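Local coordinates for okadaic acid binding protein 2-alpha (Halichondria okadai, PDB 4WRI) that binds the polyether toxin okadaic acid and is implicated in the accumulation of this cytotoxin by the sponge, at residues Asn92-Leu95 against Leu96-Ser99; Trp13-Lys16 against Met17-Val20; Ser64-His67 against Trp68-Cys72; Arg22-Asp25 against Val26-Gly29. All coordinates share one frame; numbering follows the deposited sequence.

Contact 1 of 4, residues Asn92-Leu95 against Leu96-Ser99; sequences NAWL and LIHS
The imidazole of H98 stands edge-on to the indole of W94, its CE1 lying 3.4 Å above the indole plane and over the ring centre. The pair is T-shaped, with ring planes at 75° and a distance of 4.5 Å between the centroid of the W94 six-membered ring and that of H98. In the imidazole's own plane, ND1 donates to the backbone carbonyl of W94, a short bond of 2.6 Å from H98 ND1 to W94 O. One residue thus holds the H98 ring at two places and fixes its rotation. I97 adds CD1, which meets W94 CE3 obliquely at 3.9 Å; its CG1 takes the crowded position between backbone N and carbonyl carbon (chi1 68°), close to the tryptophan. Backbone bonds continue through L96 N to N92 O and I97 N to A93 O. H98 N then turns to L95 O (3.1 Å) as a type I turn over L96-S99 follows; W94 O, which the H98 N-H would have taken had the helix run on, accepts H98 ND1 instead. This is the C-terminal end of helix 86-96: A93 and W94 pack on W13 of helix 11-27, while L96 and I97 rest on F102 of helix 102-105.

Contact 2 of 4, residues Trp13-Lys16 against Met17-Val20; sequences WCRK and MRTV
W13 and M17, one turn apart in the first half of helix 11-27, a largely buried part, form a CH-pi and Met-aromatic contact on a side of the helix that faces helices 86-96 and 169-174. M17 CG lies over the indole, 3.4 Å from the centroid of the W13 six-membered ring, while the sulfur sits farther out, with M17 SD 4.3 Å from the same centroid and oblique to it. The methionine chain achieves this by folding twice: chi2 of -56° turns SD back along the indole, and the bend after it carries CE to the side of K16. The indole itself is held at NE1 by the carbonyl of F173.

Another part of the helix is polar. R18 bends at chi3 so that its guanidinium lies above the backbone of the previous turn, with R15 CA 3.5 Å above its plane and R18 NH1 3.6 Å from C14 CB. The guanidinium planes of R15 and R18 are only 15° apart, but R15 NE and R18 NH2 stay 5.6 Å from each other. T19 OG1 donates to R15 O at 2.9 Å, and T19 N reaches the same oxygen at 3.0 Å from the opposite face of the carbonyl plane.

Both arginines and T19 find partners at the chain's end: R15 NE and T19 OG1 bond the backbone of V191, and the terminal carboxylate of D192, salt-bridged to R18 and only weakly approached by R15, probably tempers the like charges. This polar side of the helix thus fixes the C-terminal tail while the aromatic side serves the core.

Contact 3 of 4, residues Ser64-His67 against Trp68-Cys72; sequences SHRH and WVNHC. With OKA (okadaic acid), chain B.
W68 N begins a run of ordinary helical bonds by donating to S64 O, and V69 N follows to H65 O; V69 CG2 also touches the H65 ring, 3.8 Å from H65 CD2. N70 bonds R66 O through its backbone, while its amide nitrogen sits over the centre of the R66 guanidinium, N70 ND2 being 3.7 Å above that plane and the two flat groups 72° apart. At H71 the ring runs alongside that of H67, both with CG anti to the backbone N (chi1 178° and 174°), pointing the same way yet slid so that they barely overlap; the closest atoms are H67 CE1 and H71 CD2 at 3.4 Å. H71 NE2 is held by the hydroxyl of Y89. C72 closes a wider turn: C72 N reaches H67 O at 2.9 Å almost in line with the carbonyl, whereas the bond from H71 N to that oxygen is weak. C72 SG lies 3.4 Å from H67 NE2, oblique to the ring. Over one face of the H67 ring lies the toxin, with H67 CD2 3.5 Å from okadaic acid C42. A pi-type turn at 68-72, in the last part of the helix, thus follows directly on H67, which with S64 lines the okadaic acid pocket.

Contact 4 of 4, residues Arg22-Asp25 against Val26-Gly29; sequences RPWD and VEGG
The amide of G28 is shared between two carbonyls of the preceding turn: G28 N bonds W24 O at 3.0 Å and, weakly, D25 O at 3.1 Å. Just before it the helix is regular, V26 N donating to R22 O and E27 N to P23 O, each at 2.9 Å. P23 has no N-H to offer the turn before, and the helix is kinked there.

Among side chains, W24 and E27 meet across the turn. The E27 chain runs extended beyond CG (chi2 -180°), which brings the carboxylate to the edge of the indole, the side chains crossing at a slant: E27 OE2 lies near the ring plane, 3.7 Å from W24 CD1, with the carboxylate plane turned 73° from the indole. The principal partners of this carboxylate are arginines, R46 at OE2 and R45 at OE1. Since R46 also hydrogen-bonds okadaic acid, E27 is placed to act as a second-shell residue that positions a ligand-binding side chain, while W24 touches the toxin directly. V26 CG2 packs against the backbone, 3.4 Å from R22 O. D25 turns its carboxylate toward the loop, where OD1 accepts the backbone N-H of G32, and R22 pairs with E86 of helix 86-96.

G29 is the first residue to leave helical angles, with a positive phi of 103°, and its N bonds V26 O at 3.0 Å. These features make a Schellman motif. The hydrogen bond from G32 N to D25 OD1, and the short strand 33-34 beyond it, are consistent with a helix-loop-strand unit resembling the first half of an EF-hand.

How the contacts relate
Contacts 2 and 4 divide helix 11-27 between them: 13-20 is the more buried stretch, whereas 22-29 is partly buried, W24 and D25 inward, and ends in a glycine turn exposed at G29. Contact 1, at the end of helix 86-96, and contact 3, over most of helix 61-72, are also partly buried; they meet where N92 ND2 probably bonds C72 O at 2.9 Å and L96 packs on H71. W13 joins contact 2 to contact 1, its CH2 lying 3.3 Å from W94 N; W24 joins contact 4 to contact 3, its CH2 3.4 Å from H67 NE2. Contacts 3 and 4 turn aromatic rings toward okadaic acid, while contact 1 uses them at a helix end. Charged groups gather in contacts 2 and 4.

Contact 1 of 4, residues Asn92-Leu95 against Leu96-Ser99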
loop_
_atom_site.group_PDB
_atom_site.type_symbol
_atom_site.label_atom_id
_atom_site.label_comp_id
_atom_site.label_asym_id
_atom_site.label_seq_id
_atom_site.Cartn_x
_atom_site.Cartn_y
_atom_site.Cartn_z
ATOM N N ASN A 92 -8.191 -0.303 -12.605
ATOM C CA ASN A 92 -7.050 -1.182 -12.864
ATOM C C ASN A 92 -6.785 -2.087 -11.662
ATOM O O ASN A 92 -6.456 -3.274 -11.822
ATOM C CB ASN A 92 -5.781 -0.378 -13.172
ATOM C CG ASN A 92 -5.834 0.298 -14.527
ATOM O OD1 ASN A 92 -6.815 0.149 -15.256
ATOM N ND2 ASN A 92 -4.802 1.027 -14.882
ATOM N N ALA A 93 -6.932 -1.533 -10.461
ATOM C CA ALA A 93 -6.762 -2.323 -9.239
ATOM C C ALA A 93 -7.827 -3.405 -9.164
ATOM O O ALA A 93 -7.579 -4.494 -8.654
ATOM C CB ALA A 93 -6.827 -1.426 -8.020
ATOM N N TRP A 94 -9.012 -3.115 -9.687
ATOM C CA TRP A 94 -10.071 -4.123 -9.694
ATOM C C TRP A 94 -9.654 -5.339 -10.524
ATOM O O TRP A 94 -9.833 -6.484 -10.095
ATOM C CB TRP A 94 -11.368 -3.502 -10.197
ATOM C CG TRP A 94 -12.568 -4.412 -10.193
ATOM C CD1 TRP A 94 -13.322 -4.765 -11.274
ATOM C CD2 TRP A 94 -13.148 -5.083 -9.061
ATOM N NE1 TRP A 94 -14.340 -5.596 -10.881
ATOM C CE2 TRP A 94 -14.259 -5.813 -9.533
ATOM C CE3 TRP A 94 -12.843 -5.128 -7.696
ATOM C CZ2 TRP A 94 -15.072 -6.586 -8.688
ATOM C CZ3 TRP A 94 -13.652 -5.910 -6.850
ATOM C CH2 TRP A 94 -14.755 -6.617 -7.354
ATOM N N LEU A 95 -9.094 -5.095 -11.707
ATOM C CA LEU A 95 -8.577 -6.191 -12.517
ATOM C C LEU A 95 -7.406 -6.870 -11.815
ATOM O O LEU A 95 -7.299 -8.097 -11.811
ATOM C CB LEU A 95 -8.146 -5.699 -13.902
ATOM C CG LEU A 95 -9.231 -5.729 -14.991
ATOM C CD1 LEU A 95 -10.464 -4.934 -14.598
ATOM C CD2 LEU A 95 -8.673 -5.240 -16.330
ATOM N N LEU A 96 -6.544 -6.072 -11.185
ATOM C CA LEU A 96 -5.322 -6.600 -10.585
ATOM C C LEU A 96 -5.608 -7.601 -9.460
ATOM O O LEU A 96 -4.934 -8.638 -9.357
ATOM C CB LEU A 96 -4.458 -5.459 -10.051
ATOM C CG LEU A 96 -3.101 -5.817 -9.455
ATOM C CD1 LEU A 96 -2.167 -6.330 -10.532
ATOM C CD2 LEU A 96 -2.510 -4.601 -8.758
ATOM N N ILE A 97 -6.603 -7.315 -8.628
ATOM C CA ILE A 97 -6.833 -8.171 -7.469
ATOM C C ILE A 97 -7.490 -9.483 -7.894
ATOM O O ILE A 97 -7.615 -10.399 -7.075
ATOM C CB ILE A 97 -7.665 -7.485 -6.350
ATOM C CG1 ILE A 97 -9.106 -7.241 -6.794
ATOM C CG2 ILE A 97 -6.984 -6.196 -5.861
ATOM C CD1 ILE A 97 -9.994 -6.783 -5.679
ATOM N N HIS A 98 -7.925 -9.571 -9.158
ATOM C CA HIS A 98 -8.450 -10.830 -9.675
ATOM C C HIS A 98 -7.368 -11.700 -10.300
ATOM O O HIS A 98 -7.639 -12.836 -10.692
ATOM C CB HIS A 98 -9.605 -10.589 -10.650
ATOM C CG HIS A 98 -10.848 -10.100 -9.983
ATOM N ND1 HIS A 98 -11.033 -8.783 -9.622
ATOM C CD2 HIS A 98 -11.957 -10.759 -9.570
ATOM C CE1 HIS A 98 -12.202 -8.650 -9.026
ATOM N NE2 HIS A 98 -12.787 -9.832 -8.986
ATOM N N SER A 99 -6.147 -11.182 -10.387
ATOM C CA SER A 99 -5.043 -11.960 -10.922
ATOM C C SER A 99 -4.646 -13.047 -9.935
ATOM O O SER A 99 -4.582 -12.803 -8.729
ATOM C CB SER A 99 -3.840 -11.069 -11.225
ATOM O OG SER A 99 -2.671 -11.854 -11.382
#

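Contact 2 of 4, residues Trp13-Lys16 against Met17-Val20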
loop_
_atom_site.group_PDB
_atom_site.type_symbol
_atom_site.label_atom_id
_atom_site.label_comp_id
_atom_site.label_asym_id
_atom_site.label_seq_id
_atom_site.Cartn_x
_atom_site.Cartn_y
_atom_site.Cartn_z
ATOM N N TRP A 13 -14.994 -0.550 -1.378
ATOM C CA TRP A 13 -13.710 -0.950 -1.937
ATOM C C TRP A 13 -13.135 0.164 -2.796
ATOM O O TRP A 13 -11.923 0.439 -2.746
ATOM C CB TRP A 13 -13.829 -2.254 -2.696
ATOM C CG TRP A 13 -12.542 -2.751 -3.269
ATOM C CD1 TRP A 13 -11.657 -3.611 -2.676
ATOM C CD2 TRP A 13 -12.000 -2.447 -4.560
ATOM N NE1 TRP A 13 -10.585 -3.842 -3.505
ATOM C CE2 TRP A 13 -10.773 -3.133 -4.667
ATOM C CE3 TRP A 13 -12.404 -1.623 -5.612
ATOM C CZ2 TRP A 13 -9.974 -3.059 -5.810
ATOM C CZ3 TRP A 13 -11.606 -1.545 -6.727
ATOM C CH2 TRP A 13 -10.413 -2.250 -6.823
ATOM N N CYS A 14 -13.961 0.841 -3.583
ATOM C CA CYS A 14 -13.420 1.940 -4.373
ATOM C C CYS A 14 -12.846 3.049 -3.519
ATOM O O CYS A 14 -11.837 3.665 -3.884
ATOM C CB CYS A 14 -14.472 2.502 -5.323
ATOM S SG CYS A 14 -14.964 1.308 -6.602
ATOM N N ARG A 15 -13.482 3.317 -2.382
ATOM C CA ARG A 15 -12.981 4.280 -1.433
ATOM C C ARG A 15 -11.632 3.841 -0.891
ATOM O O ARG A 15 -10.733 4.667 -0.733
ATOM C CB ARG A 15 -13.964 4.422 -0.274
ATOM C CG ARG A 15 -13.616 5.533 0.689
ATOM C CD ARG A 15 -14.656 5.627 1.790
ATOM N NE ARG A 15 -14.318 6.666 2.741
ATOM C CZ ARG A 15 -14.819 6.742 3.972
ATOM N NH1 ARG A 15 -15.692 5.836 4.381
ATOM N NH2 ARG A 15 -14.444 7.713 4.789
ATOM N N LYS A 16 -11.495 2.558 -0.588
ATOM C CA LYS A 16 -10.188 2.068 -0.165
ATOM C C LYS A 16 -9.138 2.301 -1.275
ATOM O O LYS A 16 -7.999 2.727 -0.973
ATOM C CB LYS A 16 -10.254 0.596 0.247
ATOM C CG LYS A 16 -10.994 0.349 1.557
ATOM C CD LYS A 16 -10.904 -1.109 2.000
ATOM C CE LYS A 16 -11.590 -2.087 1.041
ATOM N NZ LYS A 16 -11.457 -3.502 1.532
ATOM N N MET A 17 -9.485 2.065 -2.539
ATOM C CA MET A 17 -8.498 2.258 -3.599
ATOM C C MET A 17 -8.170 3.731 -3.819
ATOM O O MET A 17 -7.017 4.073 -4.121
ATOM C CB MET A 17 -8.914 1.567 -4.894
ATOM C CG MET A 17 -8.976 0.067 -4.764
ATOM S SD MET A 17 -7.445 -0.747 -4.191
ATOM C CE MET A 17 -7.770 -1.049 -2.446
ATOM N N ARG A 18 -9.142 4.621 -3.649
ATOM C CA ARG A 18 -8.845 6.051 -3.668
ATOM C C ARG A 18 -7.884 6.396 -2.537
ATOM O O ARG A 18 -7.066 7.312 -2.659
ATOM C CB ARG A 18 -10.120 6.894 -3.552
ATOM C CG ARG A 18 -11.031 6.781 -4.774
ATOM C CD ARG A 18 -12.102 7.877 -4.740
ATOM N NE ARG A 18 -13.104 7.669 -3.693
ATOM C CZ ARG A 18 -14.152 6.844 -3.790
ATOM N NH1 ARG A 18 -14.347 6.096 -4.873
ATOM N NH2 ARG A 18 -14.999 6.774 -2.767
ATOM N N THR A 19 -7.971 5.664 -1.430
ATOM C CA THR A 19 -7.087 5.908 -0.287
ATOM C C THR A 19 -5.647 5.486 -0.622
ATOM O O THR A 19 -4.696 6.102 -0.174
ATOM C CB THR A 19 -7.629 5.186 0.965
ATOM O OG1 THR A 19 -8.944 5.703 1.259
ATOM C CG2 THR A 19 -6.730 5.385 2.180
ATOM N N VAL A 20 -5.496 4.436 -1.416
ATOM C CA VAL A 20 -4.182 4.056 -1.924
ATOM C C VAL A 20 -3.618 5.131 -2.847
ATOM O O VAL A 20 -2.443 5.481 -2.764
ATOM C CB VAL A 20 -4.275 2.749 -2.718
ATOM C CG1 VAL A 20 -2.929 2.402 -3.352
ATOM C CG2 VAL A 20 -4.757 1.600 -1.827
#

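Contact 3 of 4, residues Ser64-His67 against Trp68-Cys72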
loop_
_atom_site.group_PDB
_atom_site.type_symbol
_atom_site.label_atom_id
_atom_site.label_comp_id
_atom_site.label_asym_id
_atom_site.label_seq_id
_atom_site.Cartn_x
_atom_site.Cartn_y
_atom_site.Cartn_z
ATOM N N SER A 64 10.284 1.276 -8.324
ATOM C CA SER A 64 9.363 2.307 -8.775
ATOM C C SER A 64 8.856 1.997 -10.177
ATOM O O SER A 64 7.666 2.095 -10.464
ATOM C CB SER A 64 9.978 3.704 -8.696
ATOM O OG SER A 64 11.014 3.876 -9.649
ATOM N N HIS A 65 9.745 1.580 -11.061
ATOM C CA HIS A 65 9.366 1.319 -12.429
ATOM C C HIS A 65 8.437 0.107 -12.538
ATOM O O HIS A 65 7.436 0.126 -13.268
ATOM C CB HIS A 65 10.639 1.130 -13.262
ATOM C CG HIS A 65 10.395 1.205 -14.733
ATOM N ND1 HIS A 65 11.353 0.875 -15.668
ATOM C CD2 HIS A 65 9.294 1.573 -15.431
ATOM C CE1 HIS A 65 10.849 1.032 -16.880
ATOM N NE2 HIS A 65 9.603 1.455 -16.764
ATOM N N ARG A 66 8.726 -0.946 -11.787
ATOM C CA ARG A 66 7.851 -2.107 -11.750
ATOM C C ARG A 66 6.498 -1.763 -11.146
ATOM O O ARG A 66 5.466 -2.309 -11.568
ATOM C CB ARG A 66 8.486 -3.259 -10.972
ATOM C CG ARG A 66 9.646 -3.907 -11.747
ATOM C CD ARG A 66 10.319 -5.002 -10.930
ATOM N NE ARG A 66 9.400 -6.079 -10.583
ATOM C CZ ARG A 66 9.175 -7.145 -11.343
ATOM N NH1 ARG A 66 9.801 -7.283 -12.503
ATOM N NH2 ARG A 66 8.320 -8.076 -10.940
ATOM N N HIS A 67 6.499 -0.889 -10.142
ATOM C CA HIS A 67 5.231 -0.458 -9.565
ATOM C C HIS A 67 4.374 0.214 -10.642
ATOM O O HIS A 67 3.178 -0.072 -10.759
ATOM C CB HIS A 67 5.462 0.498 -8.409
ATOM C CG HIS A 67 4.201 1.096 -7.867
ATOM N ND1 HIS A 67 3.274 0.355 -7.164
ATOM C CD2 HIS A 67 3.694 2.349 -7.968
ATOM C CE1 HIS A 67 2.262 1.140 -6.832
ATOM N NE2 HIS A 67 2.494 2.354 -7.301
ATOM N N TRP A 68 4.973 1.114 -11.418
ATOM C CA TRP A 68 4.260 1.792 -12.500
ATOM C C TRP A 68 3.742 0.819 -13.543
ATOM O O TRP A 68 2.564 0.858 -13.914
ATOM C CB TRP A 68 5.185 2.812 -13.153
ATOM C CG TRP A 68 4.623 3.475 -14.370
ATOM C CD1 TRP A 68 5.072 3.346 -15.651
ATOM C CD2 TRP A 68 3.518 4.387 -14.422
ATOM N NE1 TRP A 68 4.316 4.123 -16.498
ATOM C CE2 TRP A 68 3.349 4.763 -15.772
ATOM C CE3 TRP A 68 2.652 4.917 -13.461
ATOM C CZ2 TRP A 68 2.361 5.655 -16.184
ATOM C CZ3 TRP A 68 1.659 5.808 -13.875
ATOM C CH2 TRP A 68 1.532 6.165 -15.229
ATOM N N VAL A 69 4.594 -0.082 -14.011
ATOM C CA VAL A 69 4.201 -0.972 -15.099
ATOM C C VAL A 69 3.262 -2.065 -14.593
ATOM O O VAL A 69 2.175 -2.258 -15.131
ATOM C CB VAL A 69 5.448 -1.613 -15.777
ATOM C CG1 VAL A 69 5.036 -2.629 -16.854
ATOM C CG2 VAL A 69 6.317 -0.534 -16.372
ATOM N N ASN A 70 3.667 -2.788 -13.556
ATOM C CA ASN A 70 2.947 -3.992 -13.142
ATOM C C ASN A 70 1.755 -3.786 -12.216
ATOM O O ASN A 70 0.731 -4.457 -12.354
ATOM C CB ASN A 70 3.915 -5.003 -12.505
ATOM C CG ASN A 70 4.907 -5.563 -13.497
ATOM O OD1 ASN A 70 4.601 -5.740 -14.674
ATOM N ND2 ASN A 70 6.104 -5.870 -13.018
ATOM N N HIS A 71 1.882 -2.878 -11.257
ATOM C CA HIS A 71 0.796 -2.644 -10.305
ATOM C C HIS A 71 -0.193 -1.635 -10.853
ATOM O O HIS A 71 -1.409 -1.882 -10.875
ATOM C CB HIS A 71 1.336 -2.149 -8.954
ATOM C CG HIS A 71 0.270 -1.842 -7.940
ATOM N ND1 HIS A 71 -0.139 -2.745 -6.980
ATOM C CD2 HIS A 71 -0.476 -0.723 -7.741
ATOM C CE1 HIS A 71 -1.087 -2.197 -6.234
ATOM N NE2 HIS A 71 -1.319 -0.973 -6.686
ATOM N N CYS A 72 0.319 -0.493 -11.289
ATOM C CA CYS A 72 -0.564 0.573 -11.746
ATOM C C CYS A 72 -1.167 0.359 -13.119
ATOM O O CYS A 72 -2.280 0.817 -13.368
ATOM C CB CYS A 72 0.168 1.903 -11.740
ATOM S SG CYS A 72 0.598 2.472 -10.106
HETATM C C1 OKA B . 5.643 3.014 0.144
HETATM C C2 OKA B . 7.016 2.658 0.764
HETATM C C3 OKA B . 7.195 1.141 0.790
HETATM C C4 OKA B . 7.104 0.482 -0.604
HETATM C C5 OKA B . 7.186 -1.031 -0.451
HETATM C C6 OKA B . 7.313 -1.706 -1.818
HETATM C C7 OKA B . 8.479 -1.077 -2.618
HETATM C C8 OKA B . 8.267 0.425 -2.692
HETATM C C9 OKA B . 9.460 1.087 -3.319
HETATM C C10 OKA B . 9.296 2.028 -4.266
HETATM C C11 OKA B . 7.956 2.428 -4.799
HETATM C C12 OKA B . 6.864 1.944 -3.803
HETATM C C13 OKA B . 5.481 1.974 -4.473
HETATM C C14 OKA B . 4.416 1.538 -3.437
HETATM C C15 OKA B . 3.737 0.408 -3.641
HETATM C C16 OKA B . 2.742 0.009 -2.587
HETATM C C17 OKA B . 1.314 -0.330 -3.090
HETATM C C18 OKA B . 0.894 -1.553 -2.255
HETATM C C19 OKA B . 2.168 -1.868 -1.406
HETATM C C20 OKA B . 2.344 -3.306 -1.147
HETATM C C21 OKA B . 3.606 -3.497 -0.262
HETATM C C22 OKA B . 3.398 -2.673 1.005
HETATM C C23 OKA B . 3.163 -1.203 0.618
HETATM C C24 OKA B . 2.894 -0.367 1.912
HETATM C C25 OKA B . 4.085 -0.635 2.803
HETATM C C26 OKA B . 4.451 -2.058 3.034
HETATM C C27 OKA B . 3.466 -2.749 4.004
HETATM C C28 OKA B . 3.630 -2.121 5.396
HETATM C C29 OKA B . 2.851 -2.827 6.517
HETATM C C30 OKA B . 3.052 -1.962 7.797
HETATM C C31 OKA B . 4.454 -1.910 8.356
HETATM C C32 OKA B . 4.503 -1.186 9.702
HETATM C C33 OKA B . 3.390 -1.586 10.663
HETATM C C34 OKA B . 2.062 -1.703 9.899
HETATM C C35 OKA B . 1.042 -2.422 10.850
HETATM C C36 OKA B . -0.339 -2.291 10.218
HETATM C C37 OKA B . -0.628 -0.835 9.996
HETATM C C38 OKA B . 0.398 -0.166 9.118
HETATM C C39 OKA B . 5.086 -3.296 8.477
HETATM C C40 OKA B . 1.356 -2.835 6.168
HETATM C C41 OKA B . 4.787 0.311 3.365
HETATM C C42 OKA B . 5.125 3.382 -4.910
HETATM C C43 OKA B . 10.558 2.645 -4.805
HETATM C C44 OKA B . 7.111 3.232 2.170
HETATM O O1 OKA B . 4.674 2.464 0.670
HETATM O O2 OKA B . 5.595 3.792 -0.812
HETATM O O3 OKA B . 8.049 3.235 -0.024
HETATM O O4 OKA B . 8.204 0.968 -1.386
HETATM O O5 OKA B . 8.523 -1.689 -3.933
HETATM O O6 OKA B . 7.068 0.655 -3.432
HETATM O O7 OKA B . 3.199 -1.219 -2.104
HETATM O O8 OKA B . 1.988 -1.122 -0.173
HETATM O O9 OKA B . 4.569 -2.806 1.815
HETATM O O10 OKA B . 2.710 0.956 1.582
HETATM O O11 OKA B . 3.813 -4.124 4.059
HETATM O O12 OKA B . 2.131 -2.507 8.788
HETATM O O13 OKA B . 1.738 -0.351 9.697
#

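Contact 4 of 4, residues Arg22-Asp25 against Val26-Gly29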
loop_
_atom_site.group_PDB
_atom_site.type_symbol
_atom_site.label_atom_id
_atom_site.label_comp_id
_atom_site.label_asym_id
_atom_site.label_seq_id
_atom_site.Cartn_x
_atom_site.Cartn_y
_atom_site.Cartn_z
ATOM N N ARG A 22 -4.449 8.398 -3.315
ATOM C CA ARG A 22 -4.362 9.800 -2.885
ATOM C C ARG A 22 -2.945 10.300 -2.549
ATOM O O ARG A 22 -2.563 11.354 -3.053
ATOM C CB ARG A 22 -5.373 10.110 -1.755
ATOM C CG ARG A 22 -5.379 11.593 -1.297
ATOM C CD ARG A 22 -5.880 12.549 -2.380
ATOM N NE ARG A 22 -7.017 12.013 -3.140
ATOM C CZ ARG A 22 -8.288 12.006 -2.737
ATOM N NH1 ARG A 22 -8.628 12.526 -1.560
ATOM N NH2 ARG A 22 -9.230 11.470 -3.515
ATOM N N PRO A 23 -2.173 9.545 -1.751
ATOM C CA PRO A 23 -0.829 10.063 -1.437
ATOM C C PRO A 23 0.049 10.192 -2.689
ATOM O O PRO A 23 0.881 11.116 -2.761
ATOM C CB PRO A 23 -0.264 9.028 -0.463
ATOM C CG PRO A 23 -1.472 8.334 0.114
ATOM C CD PRO A 23 -2.500 8.324 -0.990
ATOM N N TRP A 24 -0.131 9.305 -3.669
ATOM C CA TRP A 24 0.621 9.407 -4.912
ATOM C C TRP A 24 0.190 10.642 -5.684
ATOM O O TRP A 24 1.012 11.364 -6.231
ATOM C CB TRP A 24 0.408 8.177 -5.780
ATOM C CG TRP A 24 0.735 6.868 -5.118
ATOM C CD1 TRP A 24 1.604 6.643 -4.073
ATOM C CD2 TRP A 24 0.217 5.591 -5.490
ATOM N NE1 TRP A 24 1.642 5.298 -3.782
ATOM C CE2 TRP A 24 0.780 4.635 -4.618
ATOM C CE3 TRP A 24 -0.705 5.167 -6.454
ATOM C CZ2 TRP A 24 0.477 3.271 -4.701
ATOM C CZ3 TRP A 24 -0.992 3.801 -6.533
ATOM C CH2 TRP A 24 -0.424 2.883 -5.658
ATOM N N ASP A 25 -1.120 10.885 -5.751
ATOM C CA ASP A 25 -1.640 12.095 -6.381
ATOM C C ASP A 25 -0.991 13.318 -5.716
ATOM O O ASP A 25 -0.508 14.219 -6.411
ATOM C CB ASP A 25 -3.166 12.106 -6.238
ATOM C CG ASP A 25 -3.862 13.134 -7.110
ATOM O OD1 ASP A 25 -3.210 13.948 -7.803
ATOM O OD2 ASP A 25 -5.115 13.105 -7.100
ATOM N N VAL A 26 -1.000 13.360 -4.389
ATOM C CA VAL A 26 -0.408 14.496 -3.681
ATOM C C VAL A 26 1.085 14.654 -4.013
ATOM O O VAL A 26 1.532 15.773 -4.307
ATOM C CB VAL A 26 -0.665 14.404 -2.158
ATOM C CG1 VAL A 26 0.094 15.497 -1.414
ATOM C CG2 VAL A 26 -2.171 14.539 -1.877
ATOM N N GLU A 27 1.825 13.548 -4.030
ATOM C CA GLU A 27 3.251 13.572 -4.412
ATOM C C GLU A 27 3.465 14.210 -5.781
ATOM O O GLU A 27 4.437 14.941 -6.001
ATOM C CB GLU A 27 3.843 12.164 -4.477
ATOM C CG GLU A 27 4.218 11.522 -3.169
ATOM C CD GLU A 27 4.795 10.138 -3.409
ATOM O OE1 GLU A 27 5.929 10.042 -3.926
ATOM O OE2 GLU A 27 4.108 9.138 -3.115
ATOM N N GLY A 28 2.566 13.912 -6.706
ATOM C CA GLY A 28 2.669 14.396 -8.067
ATOM C C GLY A 28 2.141 15.790 -8.290
ATOM O O GLY A 28 2.084 16.255 -9.436
ATOM N N GLY A 29 1.729 16.452 -7.220
ATOM C CA GLY A 29 1.238 17.815 -7.327
ATOM C C GLY A 29 -0.266 17.991 -7.272
ATOM O O GLY A 29 -0.773 19.069 -7.588
#